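Local coordinates for protein peptide chain release factor subunit 1 (Methanosarcina mazei, PDB 3IR9) that probably directs the termination of translation at the stop codons UAA, UAG and UGA, and is represented here by its C-terminal domain, at residues 73-78 with 116-121; 53-58 with 123-128. All blocks are in the same frame, centred on the assembly; numbering follows the deposited sequence.

In the fold
Both contacts lie in domain 3 of this eRF1-family factor, their centres about 13 Å apart. Contact 1 is the more superficial, with two of its eleven touching residues buried, and is held mainly by backbone hydrogen bonds between strands 75-81 and 113-120 of the zinc-bearing three-stranded sheet. Contact 2 is partly buried, three of six residues being so, and relies on side chains, with no backbone hydrogen bond between the two segments: helices 51-58 and 121-131 join through a salt bridge beside apolar packing against the four-stranded sheet. Strand 113-120 leads directly into helix 121-131, so one continuous chain serves both. They also pack together, Ile121 CD1 lying against Arg55 NH1 at 3.1 Å.

Contact 1. Residues 73-78 with 116-121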
loop_
_atom_site.group_PDB
_atom_site.type_symbol
_atom_site.label_atom_id
_atom_site.label_comp_id
_atom_site.label_asym_id
_atom_site.label_seq_id
_atom_site.Cartn_x
_atom_site.Cartn_y
_atom_site.Cartn_z
ATOM N N ARG A 73 -0.712 4.939 15.829
ATOM C CA ARG A 73 -2.094 4.501 15.921
ATOM C C ARG A 73 -2.696 4.943 17.251
ATOM O O ARG A 73 -2.724 4.173 18.206
ATOM C CB ARG A 73 -2.176 2.981 15.751
ATOM C CG ARG A 73 -1.643 2.487 14.410
ATOM C CD ARG A 73 -2.202 3.336 13.267
ATOM N NE ARG A 73 -2.117 2.695 11.953
ATOM C CZ ARG A 73 -1.424 3.168 10.918
ATOM N NH1 ARG A 73 -0.734 4.296 11.024
ATOM N NH2 ARG A 73 -1.423 2.510 9.768
ATOM N N ALA A 74 -3.170 6.188 17.308
ATOM C CA ALA A 74 -3.690 6.752 18.556
ATOM C C ALA A 74 -4.476 8.050 18.360
ATOM O O ALA A 74 -4.071 8.919 17.590
ATOM C CB ALA A 74 -2.549 6.976 19.543
ATOM N N GLU A 75 -5.594 8.183 19.073
ATOM C CA GLU A 75 -6.412 9.388 18.985
ATOM C C GLU A 75 -6.364 10.202 20.274
ATOM O O GLU A 75 -6.113 9.669 21.355
ATOM C CB GLU A 75 -7.875 9.044 18.691
ATOM C CG GLU A 75 -8.099 7.763 17.925
ATOM C CD GLU A 75 -9.574 7.442 17.796
ATOM O OE1 GLU A 75 -10.076 6.602 18.574
ATOM O OE2 GLU A 75 -10.236 8.052 16.931
ATOM N N ARG A 76 -6.633 11.494 20.151
ATOM C CA ARG A 76 -6.736 12.367 21.309
ATOM C C ARG A 76 -8.204 12.641 21.628
ATOM O O ARG A 76 -8.945 13.186 20.812
ATOM C CB ARG A 76 -5.989 13.679 21.059
ATOM C CG ARG A 76 -5.981 14.643 22.235
ATOM C CD ARG A 76 -5.339 14.010 23.460
ATOM N NE ARG A 76 -4.959 15.020 24.437
ATOM C CZ ARG A 76 -4.219 14.784 25.512
ATOM N NH1 ARG A 76 -3.771 13.562 25.770
ATOM N NH2 ARG A 76 -3.927 15.782 26.328
ATOM N N VAL A 77 -8.620 12.260 22.826
ATOM C CA VAL A 77 -10.014 12.392 23.214
ATOM C C VAL A 77 -10.230 13.566 24.167
ATOM O O VAL A 77 -9.656 13.619 25.255
ATOM C CB VAL A 77 -10.526 11.100 23.881
ATOM C CG1 VAL A 77 -12.032 11.163 24.059
ATOM C CG2 VAL A 77 -10.121 9.880 23.059
ATOM N N THR A 78 -11.060 14.513 23.756
ATOM C CA THR A 78 -11.465 15.579 24.659
ATOM C C THR A 78 -12.824 15.243 25.258
ATOM O O THR A 78 -13.710 14.724 24.576
ATOM C CB THR A 78 -11.533 16.951 23.959
ATOM O OG1 THR A 78 -10.240 17.305 23.452
ATOM C CG2 THR A 78 -12.006 18.021 24.928
ATOM N N THR A 116 -16.487 15.498 23.437
ATOM C CA THR A 116 -16.798 16.616 22.549
ATOM C C THR A 116 -16.047 16.567 21.212
ATOM O O THR A 116 -16.471 17.179 20.230
ATOM C CB THR A 116 -16.594 17.981 23.243
ATOM O OG1 THR A 116 -15.280 18.049 23.805
ATOM C CG2 THR A 116 -17.632 18.175 24.347
ATOM N N ASP A 117 -14.939 15.832 21.176
ATOM C CA ASP A 117 -14.207 15.625 19.930
ATOM C C ASP A 117 -13.197 14.500 20.071
ATOM O O ASP A 117 -12.589 14.320 21.127
ATOM C CB ASP A 117 -13.494 16.908 19.475
ATOM C CG ASP A 117 -12.501 16.658 18.345
ATOM O OD1 ASP A 117 -12.934 16.240 17.249
ATOM O OD2 ASP A 117 -11.287 16.880 18.554
ATOM N N VAL A 118 -13.047 13.731 19.000
ATOM C CA VAL A 118 -11.953 12.787 18.879
ATOM C C VAL A 118 -11.164 13.151 17.626
ATOM O O VAL A 118 -11.740 13.433 16.570
ATOM C CB VAL A 118 -12.442 11.336 18.807
ATOM C CG1 VAL A 118 -11.261 10.385 18.869
ATOM C CG2 VAL A 118 -13.418 11.054 19.947
ATOM N N THR A 119 -9.844 13.177 17.769
ATOM C CA THR A 119 -8.943 13.551 16.689
ATOM C C THR A 119 -7.726 12.638 16.771
ATOM O O THR A 119 -7.160 12.450 17.846
ATOM C CB THR A 119 -8.488 15.032 16.815
ATOM O OG1 THR A 119 -9.633 15.896 16.870
ATOM C CG2 THR A 119 -7.622 15.432 15.643
ATOM N N ASP A 120 -7.339 12.043 15.649
ATOM C CA ASP A 120 -6.123 11.242 15.625
ATOM C C ASP A 120 -4.997 12.137 16.124
ATOM O O ASP A 120 -5.045 13.349 15.932
ATOM C CB ASP A 120 -5.833 10.762 14.202
ATOM C CG ASP A 120 -4.683 9.763 14.136
ATOM O OD1 ASP A 120 -4.089 9.428 15.183
ATOM O OD2 ASP A 120 -4.371 9.307 13.018
ATOM N N ILE A 121 -3.993 11.559 16.772
ATOM C CA ILE A 121 -2.872 12.363 17.263
ATOM C C ILE A 121 -2.118 13.085 16.134
ATOM O O ILE A 121 -1.832 14.278 16.240
ATOM C CB ILE A 121 -1.907 11.541 18.151
ATOM C CG1 ILE A 121 -2.483 11.421 19.558
ATOM C CG2 ILE A 121 -0.542 12.206 18.240
ATOM C CD1 ILE A 121 -2.708 12.755 20.220
HETATM O O HOH W 1 -9.712 15.834 21.446
#
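Ala74 O accepts a backbone bond of 2.8 Å from Ile121 N, where an antiparallel strand pair gives way to helix 121-131, with Asp120 as N-cap. The segment axes of strands 75-78 and 116-120 run at 164°, and strand 87-92 completes a three-stranded sheet whose far end carries the zinc ion held by Cys81, Cys84, Cys106 and Cys109. At Glu75, opposite Asp120 in a non-hydrogen-bonded pair, CG stays beside the backbone N (chi1 -28°), and the carboxylate packs on the Val118 methyl, Glu75 OE2 being 3.2 Å from Val118 CG1; its charge has a long, weak ion pair with Arg92. Arg76 and Thr119 form a hydrogen-bonded pair: Arg76 N gives a nearly straight bond of 2.6 Å to Thr119 O, and Thr119 N returns one of 3.2 Å to Arg76 O. Arg76 CB meets Ile121 CD1 at 3.5 Å, while Arg76 NH1 bonds Thr91. Val77 and Val118 share the face touched by Pro101, Val77 CG1 lying 4.3 Å from Val118 CG2. Thr78 N donates to Asp117 O, and Thr78 O accepts from Thr116 N. Thr119 OG1 donates to the syn lone pair of Asp117 OD2 at 2.6 Å. Thr78 CG2 rests 3.5 Å from Thr116 OG1.

Contact 2. Residues 53-58 with 123-128; sequences QVRANL and DEFSEL
Arg55 grips the Glu124 carboxylate side-on with two nitrogens, each oxygen met on its syn side: Arg55 NE bonds Glu124 OE2 at 2.7 Å and Arg55 NH1 bonds Glu124 OE1 at 3.2 Å. Both oxygens lie in the guanidinium plane, while the carboxylate itself is tilted 22° from it. The arginine chain runs extended to CD and then bends at chi3, which turns NE and NH1 to the acid. The Phe125 ring lies against one guanidinium face at 89° to its plane, presenting its CE1-CZ edge, with Phe125 CZ 3.6 Å from Arg55 CZ; the cation therefore does not stack on the ring face. Arg55 NH1 also salt-bridges Glu51. With the guanidinium removed, as by an alanine at Arg55, Glu124 and Glu51 would probably both lose their shared positive partner and the edge of Phe125 its cover. Across the ring from CE1, Leu58 CD1 meets Phe125 CD2 obliquely at 4.0 Å, and Leu58 CB packs 3.8 Å from Leu128 CB. Val54 and Phe125 both rest on Leu66 and Ile156 of the sheet. With segment axes 10.2 Å apart at 30°, helices 51-58 and 121-131 lie side by side on one face of the mixed sheet, as befits the alpha/beta fold of eRF1 domain 3.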
loop_
_atom_site.group_PDB
_atom_site.type_symbol
_atom_site.label_atom_id
_atom_site.label_comp_id
_atom_site.label_asym_id
_atom_site.label_seq_id
_atom_site.Cartn_x
_atom_site.Cartn_y
_atom_site.Cartn_z
ATOM N N GLN A 53 5.852 15.407 25.863
ATOM C CA GLN A 53 6.952 16.371 25.769
ATOM C C GLN A 53 6.908 17.212 24.494
ATOM O O GLN A 53 7.164 18.414 24.520
ATOM C CB GLN A 53 8.309 15.667 25.874
ATOM C CG GLN A 53 9.475 16.613 26.183
ATOM C CD GLN A 53 10.827 15.996 25.869
ATOM O OE1 GLN A 53 10.919 15.051 25.088
ATOM N NE2 GLN A 53 11.881 16.532 26.471
ATOM N N VAL A 54 6.597 16.578 23.372
ATOM C CA VAL A 54 6.509 17.303 22.121
ATOM C C VAL A 54 5.246 18.173 22.055
ATOM O O VAL A 54 5.267 19.253 21.465
ATOM C CB VAL A 54 6.612 16.353 20.921
ATOM C CG1 VAL A 54 6.132 17.037 19.648
ATOM C CG2 VAL A 54 8.047 15.876 20.768
ATOM N N ARG A 55 4.163 17.727 22.689
ATOM C CA ARG A 55 2.915 18.501 22.679
ATOM C C ARG A 55 3.100 19.892 23.270
ATOM O O ARG A 55 2.692 20.885 22.669
ATOM C CB ARG A 55 1.768 17.780 23.409
ATOM C CG ARG A 55 0.459 18.567 23.364
ATOM C CD ARG A 55 -0.722 17.831 23.985
ATOM N NE ARG A 55 -1.250 16.770 23.131
ATOM C CZ ARG A 55 -1.015 15.475 23.323
ATOM N NH1 ARG A 55 -1.536 14.569 22.508
ATOM N NH2 ARG A 55 -0.255 15.081 24.335
ATOM N N ALA A 56 3.723 19.952 24.444
ATOM C CA ALA A 56 3.898 21.204 25.179
ATOM C C ALA A 56 4.766 22.229 24.445
ATOM O O ALA A 56 4.627 23.439 24.639
ATOM C CB ALA A 56 4.463 20.922 26.568
ATOM N N ASN A 57 5.671 21.741 23.608
ATOM C CA ASN A 57 6.536 22.632 22.857
ATOM C C ASN A 57 5.783 23.256 21.694
ATOM O O ASN A 57 5.954 24.437 21.394
ATOM C CB ASN A 57 7.785 21.894 22.388
ATOM C CG ASN A 57 8.777 21.663 23.515
ATOM O OD1 ASN A 57 8.965 20.537 23.975
ATOM N ND2 ASN A 57 9.403 22.739 23.977
ATOM N N LEU A 58 4.924 22.462 21.063
ATOM C CA LEU A 58 4.091 22.952 19.968
ATOM C C LEU A 58 3.152 24.050 20.441
ATOM O O LEU A 58 2.830 24.978 19.691
ATOM C CB LEU A 58 3.279 21.807 19.367
ATOM C CG LEU A 58 4.066 20.860 18.467
ATOM C CD1 LEU A 58 3.329 19.544 18.297
ATOM C CD2 LEU A 58 4.336 21.509 17.122
ATOM N N ASP A 123 -3.154 14.263 13.514
ATOM C CA ASP A 123 -3.920 15.458 13.171
ATOM C C ASP A 123 -3.520 16.620 14.074
ATOM O O ASP A 123 -2.941 17.605 13.616
ATOM C CB ASP A 123 -5.423 15.205 13.332
ATOM C CG ASP A 123 -6.082 14.701 12.062
ATOM O OD1 ASP A 123 -5.401 14.056 11.233
ATOM O OD2 ASP A 123 -7.297 14.946 11.905
ATOM N N GLU A 124 -3.838 16.487 15.361
ATOM C CA GLU A 124 -3.614 17.540 16.349
ATOM C C GLU A 124 -2.226 18.158 16.245
ATOM O O GLU A 124 -2.068 19.374 16.346
ATOM C CB GLU A 124 -3.826 16.996 17.766
ATOM C CG GLU A 124 -3.407 17.965 18.868
ATOM C CD GLU A 124 -3.117 17.264 20.190
ATOM O OE1 GLU A 124 -3.258 16.026 20.250
ATOM O OE2 GLU A 124 -2.745 17.946 21.170
ATOM N N PHE A 125 -1.224 17.307 16.044
ATOM C CA PHE A 125 0.168 17.741 16.057
ATOM C C PHE A 125 0.548 18.487 14.783
ATOM O O PHE A 125 1.440 19.333 14.795
ATOM C CB PHE A 125 1.097 16.548 16.319
ATOM C CG PHE A 125 1.089 16.075 17.758
ATOM C CD1 PHE A 125 -0.087 16.055 18.494
ATOM C CD2 PHE A 125 2.256 15.640 18.370
ATOM C CE1 PHE A 125 -0.095 15.619 19.810
ATOM C CE2 PHE A 125 2.251 15.200 19.686
ATOM C CZ PHE A 125 1.074 15.192 20.403
ATOM N N SER A 126 -0.150 18.184 13.694
ATOM C CA SER A 126 0.050 18.881 12.430
ATOM C C SER A 126 -0.668 20.231 12.431
ATOM O O SER A 126 -0.184 21.205 11.850
ATOM C CB SER A 126 -0.445 18.017 11.275
ATOM O OG SER A 126 0.229 16.774 11.276
ATOM N N GLU A 127 -1.823 20.274 13.092
ATOM C CA GLU A 127 -2.565 21.515 13.290
ATOM C C GLU A 127 -1.713 22.518 14.070
ATOM O O GLU A 127 -1.619 23.687 13.702
ATOM C CB GLU A 127 -3.871 21.241 14.049
ATOM C CG GLU A 127 -4.780 20.182 13.415
ATOM C CD GLU A 127 -5.914 19.742 14.340
ATOM O OE1 GLU A 127 -6.889 19.129 13.850
ATOM O OE2 GLU A 127 -5.831 20.010 15.560
ATOM N N LEU A 128 -1.095 22.050 15.151
ATOM C CA LEU A 128 -0.232 22.899 15.962
ATOM C C LEU A 128 1.051 23.250 15.223
ATOM O O LEU A 128 1.487 24.399 15.248
ATOM C CB LEU A 128 0.106 22.215 17.284
ATOM C CG LEU A 128 -1.085 21.755 18.112
ATOM C CD1 LEU A 128 -0.603 21.219 19.439
ATOM C CD2 LEU A 128 -2.042 22.909 18.307
#